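Local coordinates for protein perosamine synthetase (Caulobacter crescentus, PDB 3BN1) that catalyses the pyridoxal phosphate-dependent transfer of an amino group from L-glutamate to GDP-4-keto-6-deoxy-D-mannose, giving GDP-perosamine for the lipopolysaccharide O-antigen, at residues 26-30 with 31-35; 93-97 with 98-102; 247-250 with 251-255. All blocks are in the same frame, centred on the assembly; numbering follows the deposited sequence. Where two conformers were deposited one is given.

Overall arrangement
Contacts 1, 2 and 3 follow one another along the chain, and each is a local turn or helix end. Contact 1 lies where helix 20-30 gives way to a loop, contact 2 leads from helix 90-98 into strand 101-105 of the large mixed sheet, and contact 3 opens helix 249-266. Contacts 1 and 3 have centres about 26 Å apart and are linked through helix 236-247, which packs against contact 1 and runs up to the start of contact 3. Contact 2 lies about 35 Å from contact 1 and about 34 Å from contact 3, centre to centre, across the chain's centre from contact 3. Contacts 1 and 2 both meet the second subunit, so two of these turns contribute to the homodimer interface.

Contact 1: 26-30 with 31-35; sequences ECMDT and TWISS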
loop_
_atom_site.group_PDB
_atom_site.type_symbol
_atom_site.label_atom_id
_atom_site.label_comp_id
_atom_site.label_asym_id
_atom_site.label_seq_id
_atom_site.Cartn_x
_atom_site.Cartn_y
_atom_site.Cartn_z
ATOM N N GLU A 26 4.455 22.406 1.635
ATOM C CA GLU A 26 3.194 22.952 1.123
ATOM C C GLU A 26 2.043 22.015 1.451
ATOM O O GLU A 26 0.935 22.474 1.798
ATOM C CB GLU A 26 3.255 23.180 -0.386
ATOM C CG GLU A 26 1.935 23.750 -0.931
ATOM C CD GLU A 26 1.846 23.704 -2.451
ATOM O OE1 GLU A 26 2.895 23.992 -3.090
ATOM O OE2 GLU A 26 0.769 23.318 -2.978
ATOM N N CYS A 27 2.286 20.705 1.346
ATOM C CA CYS A 27 1.179 19.778 1.626
ATOM C C CYS A 27 0.840 19.931 3.088
ATOM O O CYS A 27 -0.307 19.844 3.455
ATOM C CB CYS A 27 1.494 18.289 1.405
ATOM S SG CYS A 27 1.970 17.810 -0.260
ATOM N N MET A 28 1.859 20.043 3.923
ATOM C CA MET A 28 1.580 20.136 5.336
ATOM C C MET A 28 0.837 21.460 5.638
ATOM O O MET A 28 -0.020 21.559 6.545
ATOM C CB MET A 28 2.923 20.254 6.107
ATOM C CG MET A 28 3.903 19.091 6.088
ATOM S SD MET A 28 3.050 17.506 6.561
ATOM C CE MET A 28 2.924 17.812 8.354
ATOM N N ASP A 29 1.300 22.517 5.004
ATOM C CA ASP A 29 0.769 23.847 5.335
ATOM C C ASP A 29 -0.639 24.017 4.824
ATOM O O ASP A 29 -1.399 24.795 5.382
ATOM C CB ASP A 29 1.697 24.938 4.790
ATOM C CG ASP A 29 2.921 25.125 5.667
ATOM O OD1 ASP A 29 2.808 24.743 6.859
ATOM O OD2 ASP A 29 3.968 25.615 5.182
ATOM N N THR A 30 -0.973 23.312 3.752
ATOM C CA THR A 30 -2.334 23.394 3.214
ATOM C C THR A 30 -3.232 22.280 3.729
ATOM O O THR A 30 -4.406 22.276 3.448
ATOM C CB THR A 30 -2.320 23.267 1.712
ATOM O OG1 THR A 30 -1.474 22.154 1.358
ATOM C CG2 THR A 30 -1.798 24.593 1.111
ATOM N N THR A 31 -2.624 21.373 4.479
ATOM C CA THR A 31 -3.257 20.182 5.052
ATOM C C THR A 31 -3.543 19.037 4.080
ATOM O O THR A 31 -3.987 17.983 4.524
ATOM C CB THR A 31 -4.390 20.543 6.034
ATOM O OG1 THR A 31 -5.494 21.095 5.310
ATOM C CG2 THR A 31 -3.885 21.569 7.063
ATOM N N TRP A 32 -3.243 19.208 2.788
ATOM C CA TRP A 32 -3.461 18.160 1.762
ATOM C C TRP A 32 -2.367 17.043 1.910
ATOM O O TRP A 32 -1.338 17.089 1.243
ATOM C CB TRP A 32 -3.339 18.723 0.346
ATOM C CG TRP A 32 -4.468 19.547 0.110
ATOM C CD1 TRP A 32 -4.515 20.893 0.175
ATOM C CD2 TRP A 32 -5.802 19.090 -0.041
ATOM N NE1 TRP A 32 -5.796 21.314 -0.014
ATOM C CE2 TRP A 32 -6.609 20.221 -0.143
ATOM C CE3 TRP A 32 -6.383 17.827 -0.164
ATOM C CZ2 TRP A 32 -7.978 20.138 -0.388
ATOM C CZ3 TRP A 32 -7.743 17.742 -0.378
ATOM C CH2 TRP A 32 -8.527 18.891 -0.492
ATOM N N ILE A 33 -2.496 16.134 2.870
ATOM C CA ILE A 33 -1.434 15.122 3.122
ATOM C C ILE A 33 -1.892 13.659 2.826
ATOM O O ILE A 33 -1.160 12.661 2.969
ATOM C CB ILE A 33 -0.943 15.282 4.589
ATOM C CG1 ILE A 33 -2.045 14.822 5.577
ATOM C CG2 ILE A 33 -0.439 16.721 4.866
ATOM C CD1 ILE A 33 -1.514 14.369 7.004
ATOM N N SER A 34 -3.126 13.546 2.361
ATOM C CA SER A 34 -3.723 12.242 2.033
ATOM C C SER A 34 -3.640 11.977 0.522
ATOM O O SER A 34 -2.899 12.645 -0.207
ATOM C CB SER A 34 -5.163 12.165 2.585
ATOM O OG SER A 34 -5.692 10.845 2.584
ATOM N N SER A 35 -4.424 11.007 0.078
ATOM C CA SER A 35 -4.429 10.582 -1.294
ATOM C C SER A 35 -5.269 11.391 -2.238
ATOM O O SER A 35 -5.762 10.844 -3.223
ATOM C CB SER A 35 -4.734 9.097 -1.447
ATOM O OG SER A 35 -5.907 8.821 -0.714
#
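The indole of Trp32 meets the last turn of helix 20-30 edge-on, with Thr30 OG1 lying in the ring plane 3.5 Å from Trp32 CD1. The two side chains cross at about a right angle, and Thr30 CB also comes close to the same corner of the pyrrole ring. Thr30 OG1 sits between its own backbone N and carbonyl carbon (chi1 47°), which turns it back along the helix toward Glu26 O and the indole. The bond from Thr30 OG1 to Glu26 O measures 2.5 Å, a length too short to be trusted exactly. Thr30 N gives the same oxygen a regular helical bond, so Glu26 O may hold both the N-H and the hydroxyl of Thr30.

The chain leaves the helix at Thr31, whose phi is positive (75°). Thr31 N gives a weak bond to Met28 O (3.3 Å). An inverse gamma turn centred on Trp32 follows, closed by a weak bond from Ile33 N to Thr31 O (2.9 Å), and the chain turns back alongside the last helical turn, toward Cys27. Trp32 O then lies 3.1 Å from Cys27 CB, while Ile33 CG2 rests 3.4 Å from Cys27 O and 4.0 Å from Met28 SD. The Met28 chain bends at chi2 and chi3, and it is the sulfur that reaches the isoleucine branch.

Cys27, Met28 and Ile33 are buried against Ile237 of helix 236-247, and Asn236 donates to Trp32 O. Phe39 of helix 38-51 touches Cys27 and Glu26, whose carboxylate pairs with Arg38. On the dimer side Asp29 forms a salt bridge with Arg21 of the second subunit, and Val24 and Ile241 of that subunit pack on Met28 and Ile33, so the end of helix 20-30 packs against helices 38-51 and 236-247 at the subunit interface.

Contact 2: 93-97 with 98-102; sequences NSVTY and CGATP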
loop_
_atom_site.group_PDB
_atom_site.type_symbol
_atom_site.label_atom_id
_atom_site.label_comp_id
_atom_site.label_asym_id
_atom_site.label_seq_id
_atom_site.Cartn_x
_atom_site.Cartn_y
_atom_site.Cartn_z
ATOM N N ASN A 93 5.748 -12.414 -7.155
ATOM C CA ASN A 93 4.687 -12.369 -6.133
ATOM C C ASN A 93 3.442 -11.731 -6.653
ATOM O O ASN A 93 2.307 -12.143 -6.372
ATOM C CB ASN A 93 5.089 -11.617 -4.827
ATOM C CG ASN A 93 6.119 -12.415 -4.004
ATOM O OD1 ASN A 93 6.288 -13.630 -4.194
ATOM N ND2 ASN A 93 6.779 -11.737 -3.059
ATOM N N SER A 94 3.659 -10.682 -7.450
ATOM C CA SER A 94 2.539 -9.951 -8.049
ATOM C C SER A 94 1.582 -10.873 -8.846
ATOM O O SER A 94 0.358 -10.742 -8.785
ATOM C CB SER A 94 3.047 -8.711 -8.844
ATOM O OG SER A 94 3.665 -9.036 -10.088
ATOM N N VAL A 95 2.141 -11.878 -9.525
ATOM C CA VAL A 95 1.358 -12.823 -10.324
ATOM C C VAL A 95 0.669 -13.767 -9.339
ATOM O O VAL A 95 -0.535 -14.064 -9.417
ATOM C CB VAL A 95 2.304 -13.607 -11.277
ATOM C CG1 VAL A 95 1.674 -14.827 -11.987
ATOM C CG2 VAL A 95 3.015 -12.644 -12.219
ATOM N N THR A 96 1.463 -14.130 -8.350
ATOM C CA THR A 96 0.958 -14.997 -7.340
ATOM C C THR A 96 -0.259 -14.393 -6.719
ATOM O O THR A 96 -1.202 -15.108 -6.463
ATOM C CB THR A 96 2.008 -15.242 -6.285
ATOM O OG1 THR A 96 2.941 -16.162 -6.856
ATOM C CG2 THR A 96 1.397 -16.004 -5.073
ATOM N N TYR A 97 -0.225 -13.098 -6.439
ATOM C CA TYR A 97 -1.358 -12.499 -5.780
ATOM C C TYR A 97 -2.599 -12.599 -6.661
ATOM O O TYR A 97 -3.735 -12.547 -6.149
ATOM C CB TYR A 97 -1.148 -11.031 -5.547
ATOM C CG TYR A 97 0.049 -10.567 -4.765
ATOM C CD1 TYR A 97 0.653 -11.349 -3.799
ATOM C CD2 TYR A 97 0.586 -9.311 -5.023
ATOM C CE1 TYR A 97 1.812 -10.885 -3.098
ATOM C CE2 TYR A 97 1.686 -8.855 -4.353
ATOM C CZ TYR A 97 2.258 -9.597 -3.330
ATOM O OH TYR A 97 3.330 -9.101 -2.618
ATOM N N CYS A 98 -2.418 -12.704 -7.974
ATOM C CA CYS A 98 -3.613 -12.792 -8.841
ATOM C C CYS A 98 -4.173 -14.181 -8.764
ATOM O O CYS A 98 -5.277 -14.412 -9.216
ATOM C CB CYS A 98 -3.300 -12.501 -10.315
ATOM S SG CYS A 98 -2.660 -10.808 -10.460
ATOM N N GLY A 99 -3.414 -15.102 -8.191
ATOM C CA GLY A 99 -3.824 -16.502 -8.134
ATOM C C GLY A 99 -3.374 -17.077 -9.490
ATOM O O GLY A 99 -3.827 -18.159 -9.919
ATOM N N ALA A 100 -2.478 -16.370 -10.173
ATOM C CA ALA A 100 -1.971 -16.889 -11.436
ATOM C C ALA A 100 -0.601 -17.551 -11.179
ATOM O O ALA A 100 -0.033 -17.512 -10.051
ATOM C CB ALA A 100 -1.820 -15.747 -12.434
ATOM N N THR A 101 -0.134 -18.268 -12.206
ATOM C CA THR A 101 1.126 -19.031 -12.184
ATOM C C THR A 101 2.288 -18.381 -12.953
ATOM O O THR A 101 2.268 -18.220 -14.182
ATOM C CB THR A 101 0.845 -20.367 -12.828
ATOM O OG1 THR A 101 -0.207 -21.026 -12.088
ATOM C CG2 THR A 101 2.080 -21.151 -12.858
ATOM N N PRO A 102 3.356 -18.098 -12.227
ATOM C CA PRO A 102 4.583 -17.525 -12.785
ATOM C C PRO A 102 5.228 -18.673 -13.612
ATOM O O PRO A 102 5.200 -19.843 -13.202
ATOM C CB PRO A 102 5.405 -17.262 -11.516
ATOM C CG PRO A 102 4.390 -17.181 -10.450
ATOM C CD PRO A 102 3.472 -18.272 -10.770
#
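Helix 90-98 runs out into a turn at Gly99, the first residue to leave helical angles, with phi 84°. Ala100 N bonds to Val95 O at 3.1 Å and Gly99 N to Thr96 O at 2.8 Å, the paired reversal of a Schellman motif. Val95 O takes a second bond from Cys98 N (2.7 Å); the two donors come from opposite faces of its carbonyl plane, neither on a lone pair. A weak bond from Cys98 N to Ser94 O completes the last turn.

The reversal joins helix 90-98 to strand 101-105 in a beta-alpha-beta unit that begins with strand 80-84, and strand 101-105 is an outermost strand of the large sheet within this chain.

Val95 fills the angle between helix and strand. Its CG1, anti to the backbone N (chi1 169°), touches Ala100 CB at 3.6 Å and Pro102 CG at 3.9 Å, with Val81 of strand 80-84 also against Val95. Thr96 crosses Pro102 obliquely, its OG1, hydrogen-bonded to Tyr329 OH, 4.0 Å from Pro102 CG. Farther round the helix Tyr97 lays one ring face over Asn93 O, toward the ring's rim, while its OH bonds Gly229 O of the second subunit.

Contact 3: 247-250 with 251-255; sequences ERVD and EHLAA
Arg248 O accepts a nearly straight bond from His252 N (2.9 Å, N-H...O angle 174°), the opening hydrogen bond of helix 249-266, for which Arg248 occupies the N-cap position. Leu253 N to Val249 O and Ala254 N to Asp250 O, each 2.9 Å, carry the regular pattern into the first turn. Arg248 O lies close to a second acceptor: Glu251 bends at chi2 (69°) and folds back, bringing OE1 within 2.7 Å of Arg248 O. So close an approach of two acceptors is doubtful, being either strained or a sign that the carboxylate may carry a proton.

The arginine itself is engaged elsewhere, its NE in a salt bridge with Asp17. Its guanidinium offers one face to Glu251, whose CG stands 3.5 Å above the plane, toward the rim. Arg248 NH2 and Glu251 OE2 stay 4.3 Å apart, the oxygen sitting far off the guanidinium plane, so any attraction is probably electrostatic only, no N-H being directed at the oxygen.

On the buried side the His252 imidazole comes back beside the helix start, CD2 lying 3.2 Å from Arg248 O, and packs on Asp17. Tyr50 of helix 38-51 touches both Val249 and Leu253. These two side chains run alongside each other in the same direction, Val249 CG2 meeting Leu253 CD1 at 3.9 Å.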
loop_
_atom_site.group_PDB
_atom_site.type_symbol
_atom_site.label_atom_id
_atom_site.label_comp_id
_atom_site.label_asym_id
_atom_site.label_seq_id
_atom_site.Cartn_x
_atom_site.Cartn_y
_atom_site.Cartn_z
ATOM N N GLU A 247 11.588 16.608 -11.544
ATOM C CA GLU A 247 12.087 17.879 -12.072
ATOM C C GLU A 247 13.595 17.854 -12.234
ATOM O O GLU A 247 14.173 18.641 -12.972
ATOM C CB GLU A 247 11.762 19.009 -11.102
ATOM C CG GLU A 247 10.288 19.293 -10.922
ATOM C CD GLU A 247 10.028 20.257 -9.755
ATOM O OE1 GLU A 247 10.876 20.350 -8.837
ATOM O OE2 GLU A 247 8.948 20.897 -9.728
ATOM N N ARG A 248 14.265 16.974 -11.521
ATOM C CA ARG A 248 15.703 16.982 -11.615
ATOM C C ARG A 248 16.190 15.656 -12.135
ATOM O O ARG A 248 17.336 15.313 -11.915
ATOM C CB ARG A 248 16.277 17.305 -10.237
ATOM C CG ARG A 248 16.395 18.847 -10.008
ATOM C CD ARG A 248 17.000 19.215 -8.680
ATOM N NE ARG A 248 18.382 18.767 -8.567
ATOM C CZ ARG A 248 19.399 19.380 -9.156
ATOM N NH1 ARG A 248 20.628 18.903 -9.009
ATOM N NH2 ARG A 248 19.168 20.462 -9.896
ATOM N N VAL A 249 15.322 14.940 -12.835
ATOM C CA VAL A 249 15.657 13.605 -13.317
ATOM C C VAL A 249 16.924 13.594 -14.163
ATOM O O VAL A 249 17.817 12.758 -13.984
ATOM C CB VAL A 249 14.496 12.931 -14.089
ATOM C CG1 VAL A 249 14.368 13.520 -15.489
ATOM C CG2 VAL A 249 14.762 11.436 -14.231
ATOM N N ASP A 250 17.020 14.551 -15.075
ATOM C CA ASP A 250 18.198 14.621 -15.928
ATOM C C ASP A 250 19.502 14.818 -15.179
ATOM O O ASP A 250 20.495 14.188 -15.530
ATOM C CB ASP A 250 18.006 15.597 -17.081
ATOM C CG ASP A 250 16.997 15.089 -18.070
ATOM O OD1 ASP A 250 16.923 13.854 -18.195
ATOM O OD2 ASP A 250 16.303 15.891 -18.729
ATOM N N GLU A 251 19.482 15.620 -14.108
ATOM C CA GLU A 251 20.666 15.839 -13.252
ATOM C C GLU A 251 20.996 14.601 -12.475
ATOM O O GLU A 251 22.166 14.228 -12.358
ATOM C CB GLU A 251 20.425 16.960 -12.241
ATOM C CG GLU A 251 20.083 18.317 -12.863
ATOM C CD GLU A 251 18.708 18.365 -13.536
ATOM O OE1 GLU A 251 18.043 17.304 -13.644
ATOM O OE2 GLU A 251 18.303 19.464 -13.991
ATOM N N HIS A 252 19.954 13.989 -11.914
ATOM C CA HIS A 252 20.143 12.714 -11.214
ATOM C C HIS A 252 20.819 11.652 -12.113
ATOM O O HIS A 252 21.807 11.007 -11.722
ATOM C CB HIS A 252 18.778 12.181 -10.792
ATOM C CG HIS A 252 18.156 12.976 -9.683
ATOM N ND1 HIS A 252 18.893 13.446 -8.618
ATOM C CD2 HIS A 252 16.881 13.372 -9.457
ATOM C CE1 HIS A 252 18.109 14.119 -7.795
ATOM N NE2 HIS A 252 16.879 14.074 -8.273
ATOM N N LEU A 253 20.291 11.487 -13.330
ATOM C CA LEU A 253 20.853 10.538 -14.303
ATOM C C LEU A 253 22.291 10.905 -14.711
ATOM O O LEU A 253 23.148 10.038 -14.798
ATOM C CB LEU A 253 19.966 10.446 -15.569
ATOM C CG LEU A 253 18.544 9.920 -15.302
ATOM C CD1 LEU A 253 17.675 10.086 -16.511
ATOM C CD2 LEU A 253 18.618 8.425 -14.840
ATOM N N ALA A 254 22.564 12.195 -14.870
ATOM C CA ALA A 254 23.910 12.634 -15.267
ATOM C C ALA A 254 24.906 12.328 -14.202
ATOM O O ALA A 254 26.052 11.947 -14.470
ATOM C CB ALA A 254 23.954 14.122 -15.530
ATOM N N ALA A 255 24.426 12.497 -12.989
ATOM C CA ALA A 255 25.243 12.214 -11.854
ATOM C C ALA A 255 25.648 10.751 -11.857
ATOM O O ALA A 255 26.815 10.396 -11.662
ATOM C CB ALA A 255 24.451 12.536 -10.672
#